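Local coordinates for VlsE1 (Borreliella burgdorferi, PDB 1L8W), which is a variable surface lipoprotein antigen of the Lyme disease spirochaete, probably serving evasion of the host immune response through antigenic switching, at residues Gly191-Lys196 / Phe287-Gly292; Glu206-Ala211 / Glu298-Gly303. All coordinates share one frame; numbering follows the deposited sequence.

From the N terminus, the chain reaches 191-196 first, in the loop that leads out of helix 153-170, and then 206-211 on the short helix 205-216. About 75 residues later it returns through strand 287-288, closing contact 1, and enters the long helix 294-333, where 298-303 closes contact 2. The loop of contact 2 thus opens inside that of contact 1 and closes beyond it: the two cross and do not nest. Their centres lie about 10 Å apart, and they share one apolar patch: Leu193 touches Ala208, Ala211 and Ile301, while Phe287 rests on Ile301. Together they tie loop, strand and both helices at one end of this mainly helical fold.

Contact 1 of 2, residues Gly191-Lys196 / Phe287-Gly292; sequences GKLFGK and FAVKDG
Leu193 and Ala288 are joined backbone to backbone: the amide N of Ala288 gives a hydrogen bond to Leu193 O at 3.0 Å, nearly straight at the hydrogen (166°). The same oxygen receives a CA-H contact from Phe287, and Leu193 CA returns one to Ala288 O at 3.6 Å. The Ala288 methyl is small enough to sit against the carbonyl oxygens of Gly195 and Lys196, with CB 3.3 Å from Gly195 O. Beside this, two aromatic rings meet T-shaped, the edge of Phe287 toward the face of Phe194, with planes at 90° and centroids 5.9 Å apart; Phe287 CE1 and Phe194 CZ are their nearest atoms, at 4.2 Å. In both, CG stands beside the backbone N, and the side chains lie alongside each other, pointing the same way. The 3-10 turn that includes Leu193 lies against strand 287-288, one half of a two-stranded parallel sheet whose partner is strand 141-142; Phe287 and Val289 bond to Val142 through their backbones. Apolar bulk suits Leu193, whose CB meets the Phe287 ring edge at CD1 (4.2 Å) and whose CD2 approaches Val289 CG1 at 4.3 Å. Farther out, Phe194 is covered by Phe261, Pro241 and helix 269-281.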
# COMPACT_ATOMS: atom_id res chain seq x y z
N GLY A 191 -11.04 0.44 -12.45
CA GLY A 191 -11.11 -1.01 -12.40
C GLY A 191 -10.71 -1.71 -13.68
O GLY A 191 -10.29 -2.87 -13.64
N LYS A 192 -10.83 -1.03 -14.81
CA LYS A 192 -10.49 -1.63 -16.10
C LYS A 192 -9.03 -2.06 -16.18
O LYS A 192 -8.67 -2.91 -17.00
CB LYS A 192 -10.78 -0.64 -17.24
CG LYS A 192 -12.22 -0.15 -17.26
CD LYS A 192 -12.47 0.84 -18.39
CE LYS A 192 -13.95 1.16 -18.49
NZ LYS A 192 -14.24 2.04 -19.65
N LEU A 193 -8.20 -1.47 -15.33
CA LEU A 193 -6.78 -1.77 -15.30
C LEU A 193 -6.52 -3.08 -14.57
O LEU A 193 -5.44 -3.66 -14.69
CB LEU A 193 -6.03 -0.63 -14.60
CG LEU A 193 -6.27 0.75 -15.21
CD1 LEU A 193 -5.42 1.77 -14.50
CD2 LEU A 193 -5.94 0.74 -16.69
N PHE A 194 -7.52 -3.54 -13.82
CA PHE A 194 -7.42 -4.77 -13.05
C PHE A 194 -7.90 -6.00 -13.81
O PHE A 194 -7.94 -7.10 -13.26
CB PHE A 194 -8.20 -4.61 -11.74
CG PHE A 194 -7.59 -3.59 -10.80
CD1 PHE A 194 -7.68 -2.24 -11.08
CD2 PHE A 194 -6.87 -4.00 -9.68
CE1 PHE A 194 -7.05 -1.30 -10.26
CE2 PHE A 194 -6.24 -3.07 -8.86
CZ PHE A 194 -6.32 -1.72 -9.15
N GLY A 195 -8.24 -5.83 -15.08
CA GLY A 195 -8.71 -6.95 -15.87
C GLY A 195 -7.67 -7.51 -16.81
O GLY A 195 -6.47 -7.32 -16.61
N LYS A 196 -8.12 -8.21 -17.85
CA LYS A 196 -7.20 -8.79 -18.82
C LYS A 196 -6.67 -7.72 -19.76
O LYS A 196 -7.13 -6.58 -19.74
CB LYS A 196 -7.90 -9.90 -19.61
CG LYS A 196 -9.14 -9.45 -20.33
CD LYS A 196 -9.96 -10.64 -20.83
CE LYS A 196 -10.46 -11.48 -19.67
NZ LYS A 196 -11.34 -12.60 -20.13
N PHE A 287 -0.74 -3.85 -14.27
CA PHE A 287 -1.89 -3.11 -14.80
C PHE A 287 -2.03 -3.35 -16.30
O PHE A 287 -1.09 -3.16 -17.08
CB PHE A 287 -1.72 -1.63 -14.49
CG PHE A 287 -1.57 -1.37 -13.01
CD1 PHE A 287 -2.70 -1.26 -12.20
CD2 PHE A 287 -0.31 -1.31 -12.43
CE1 PHE A 287 -2.57 -1.11 -10.82
CE2 PHE A 287 -0.17 -1.16 -11.05
CZ PHE A 287 -1.30 -1.06 -10.24
N ALA A 288 -3.22 -3.79 -16.70
CA ALA A 288 -3.49 -4.11 -18.10
C ALA A 288 -4.28 -3.08 -18.91
O ALA A 288 -5.21 -2.43 -18.42
CB ALA A 288 -4.17 -5.47 -18.17
N VAL A 289 -3.89 -2.94 -20.17
CA VAL A 289 -4.53 -2.02 -21.10
C VAL A 289 -4.76 -2.73 -22.44
O VAL A 289 -4.17 -3.79 -22.70
CB VAL A 289 -3.64 -0.77 -21.34
CG1 VAL A 289 -3.42 -0.01 -20.04
CG2 VAL A 289 -2.31 -1.19 -21.94
N LYS A 290 -5.62 -2.16 -23.28
CA LYS A 290 -5.92 -2.72 -24.61
C LYS A 290 -4.69 -2.48 -25.47
O LYS A 290 -3.87 -1.62 -25.16
CB LYS A 290 -7.11 -1.98 -25.25
CG LYS A 290 -8.37 -1.93 -24.40
CD LYS A 290 -9.41 -0.94 -24.94
CE LYS A 290 -10.06 -1.39 -26.25
NZ LYS A 290 -9.21 -1.20 -27.46
N ASP A 291 -4.55 -3.24 -26.56
CA ASP A 291 -3.41 -3.04 -27.45
C ASP A 291 -3.60 -1.69 -28.14
O ASP A 291 -4.72 -1.30 -28.46
CB ASP A 291 -3.32 -4.16 -28.49
CG ASP A 291 -4.62 -4.92 -28.64
OD1 ASP A 291 -5.67 -4.28 -28.91
OD2 ASP A 291 -4.59 -6.16 -28.50
N GLY A 292 -2.49 -0.98 -28.36
CA GLY A 292 -2.58 0.33 -28.98
C GLY A 292 -2.92 1.35 -27.91
O GLY A 292 -3.27 2.49 -28.21

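Contact 2 of 2, residues Glu206-Ala211 / Glu298-Gly303; sequences EAASKA and EGAIKG
A near-parallel helix pair, 205-216 beside the start of the long helix 294-333, is held here by small apolar residues, with the methyls of Ala208 and Ala300 meeting between them, Ala300 at the more open side. Their CB atoms are 3.5 Å apart, and Ala300 CB also reaches Ala208 O at 3.8 Å. Ala208 CB points at the opposing helix and touches its backbone directly, lying 3.7 Å from Ile301 N. Alanine fits both places because a single methyl takes up little room and lets the backbones come close: the local axes approach to 7.9 Å and run at 20° to each other, and Ala208 CA stands 4.8 Å from Ile301 CA.

The pair joins helix 205-216 to the N-terminal part of helix 294-333, the long helix that ends the modelled chain, and one larger residue extends the packing. Ile301 has CG1 anti to the backbone N (chi1 -180°), and from that branch CD1 reaches Ala211 CB at 3.9 Å, one turn along from Ala208; Ile301 CB meanwhile lies beside Ala208 CB. Beyond the pair, Ala190 touches Ala211, and Val141 of strand 141-142 adds to the apolar surroundings of Ile301. Charged residues keep to the outer sides of the helices: Lys302 forms salt bridges with Glu306 and Asp56, whereas Lys210 makes a long one with Glu206, a turn earlier on its own helix.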
# COMPACT_ATOMS: atom_id res chain seq x y z
N GLU A 206 -8.15 6.79 -20.63
CA GLU A 206 -9.10 7.38 -19.69
C GLU A 206 -9.19 6.66 -18.34
O GLU A 206 -9.39 7.31 -17.30
CB GLU A 206 -10.49 7.42 -20.31
CG GLU A 206 -11.61 7.50 -19.28
CD GLU A 206 -12.99 7.44 -19.91
OE1 GLU A 206 -13.21 6.55 -20.75
OE2 GLU A 206 -13.85 8.27 -19.55
N ALA A 207 -9.06 5.34 -18.35
CA ALA A 207 -9.13 4.57 -17.12
C ALA A 207 -7.89 4.81 -16.26
O ALA A 207 -7.96 4.81 -15.03
CB ALA A 207 -9.28 3.09 -17.43
N ALA A 208 -6.75 5.03 -16.92
CA ALA A 208 -5.49 5.29 -16.23
C ALA A 208 -5.56 6.66 -15.57
O ALA A 208 -4.93 6.89 -14.54
CB ALA A 208 -4.32 5.25 -17.21
N SER A 209 -6.33 7.56 -16.18
CA SER A 209 -6.50 8.90 -15.63
C SER A 209 -7.38 8.79 -14.39
O SER A 209 -7.18 9.51 -13.40
CB SER A 209 -7.14 9.82 -16.68
OG SER A 209 -7.11 11.18 -16.29
N LYS A 210 -8.35 7.88 -14.44
CA LYS A 210 -9.26 7.64 -13.33
C LYS A 210 -8.48 7.12 -12.13
O LYS A 210 -8.71 7.54 -10.99
CB LYS A 210 -10.32 6.61 -13.74
CG LYS A 210 -11.24 7.07 -14.89
CD LYS A 210 -11.87 8.42 -14.58
CE LYS A 210 -12.86 8.85 -15.66
NZ LYS A 210 -14.13 8.06 -15.61
N ALA A 211 -7.55 6.20 -12.39
CA ALA A 211 -6.71 5.62 -11.34
C ALA A 211 -5.84 6.68 -10.71
O ALA A 211 -5.67 6.70 -9.49
CB ALA A 211 -5.85 4.49 -11.92
N GLU A 298 0.21 4.18 -20.31
CA GLU A 298 1.31 3.73 -19.43
C GLU A 298 1.69 4.77 -18.36
O GLU A 298 1.60 4.50 -17.15
CB GLU A 298 2.54 3.43 -20.28
CG GLU A 298 3.63 2.65 -19.58
CD GLU A 298 4.79 2.36 -20.52
OE1 GLU A 298 4.52 2.00 -21.70
OE2 GLU A 298 5.96 2.48 -20.09
N GLY A 299 2.12 5.93 -18.83
CA GLY A 299 2.54 7.02 -17.96
C GLY A 299 1.58 7.34 -16.84
O GLY A 299 1.99 7.54 -15.70
N ALA A 300 0.29 7.37 -17.16
CA ALA A 300 -0.74 7.69 -16.18
C ALA A 300 -0.91 6.62 -15.11
O ALA A 300 -0.98 6.94 -13.92
CB ALA A 300 -2.07 7.93 -16.89
N ILE A 301 -0.99 5.36 -15.50
CA ILE A 301 -1.17 4.33 -14.49
C ILE A 301 0.10 4.16 -13.65
O ILE A 301 0.05 3.90 -12.46
CB ILE A 301 -1.55 2.97 -15.12
CG1 ILE A 301 -1.73 1.94 -14.01
CG2 ILE A 301 -0.48 2.52 -16.08
CD1 ILE A 301 -2.67 2.39 -12.89
N LYS A 302 1.25 4.32 -14.30
CA LYS A 302 2.54 4.21 -13.64
C LYS A 302 2.65 5.31 -12.58
O LYS A 302 3.09 5.07 -11.46
CB LYS A 302 3.65 4.36 -14.70
CG LYS A 302 5.06 4.16 -14.21
CD LYS A 302 6.05 4.34 -15.36
CE LYS A 302 7.51 4.27 -14.87
NZ LYS A 302 7.83 5.39 -13.93
N GLY A 303 2.22 6.52 -12.94
CA GLY A 303 2.28 7.62 -12.00
C GLY A 303 1.40 7.40 -10.80
O GLY A 303 1.75 7.77 -9.68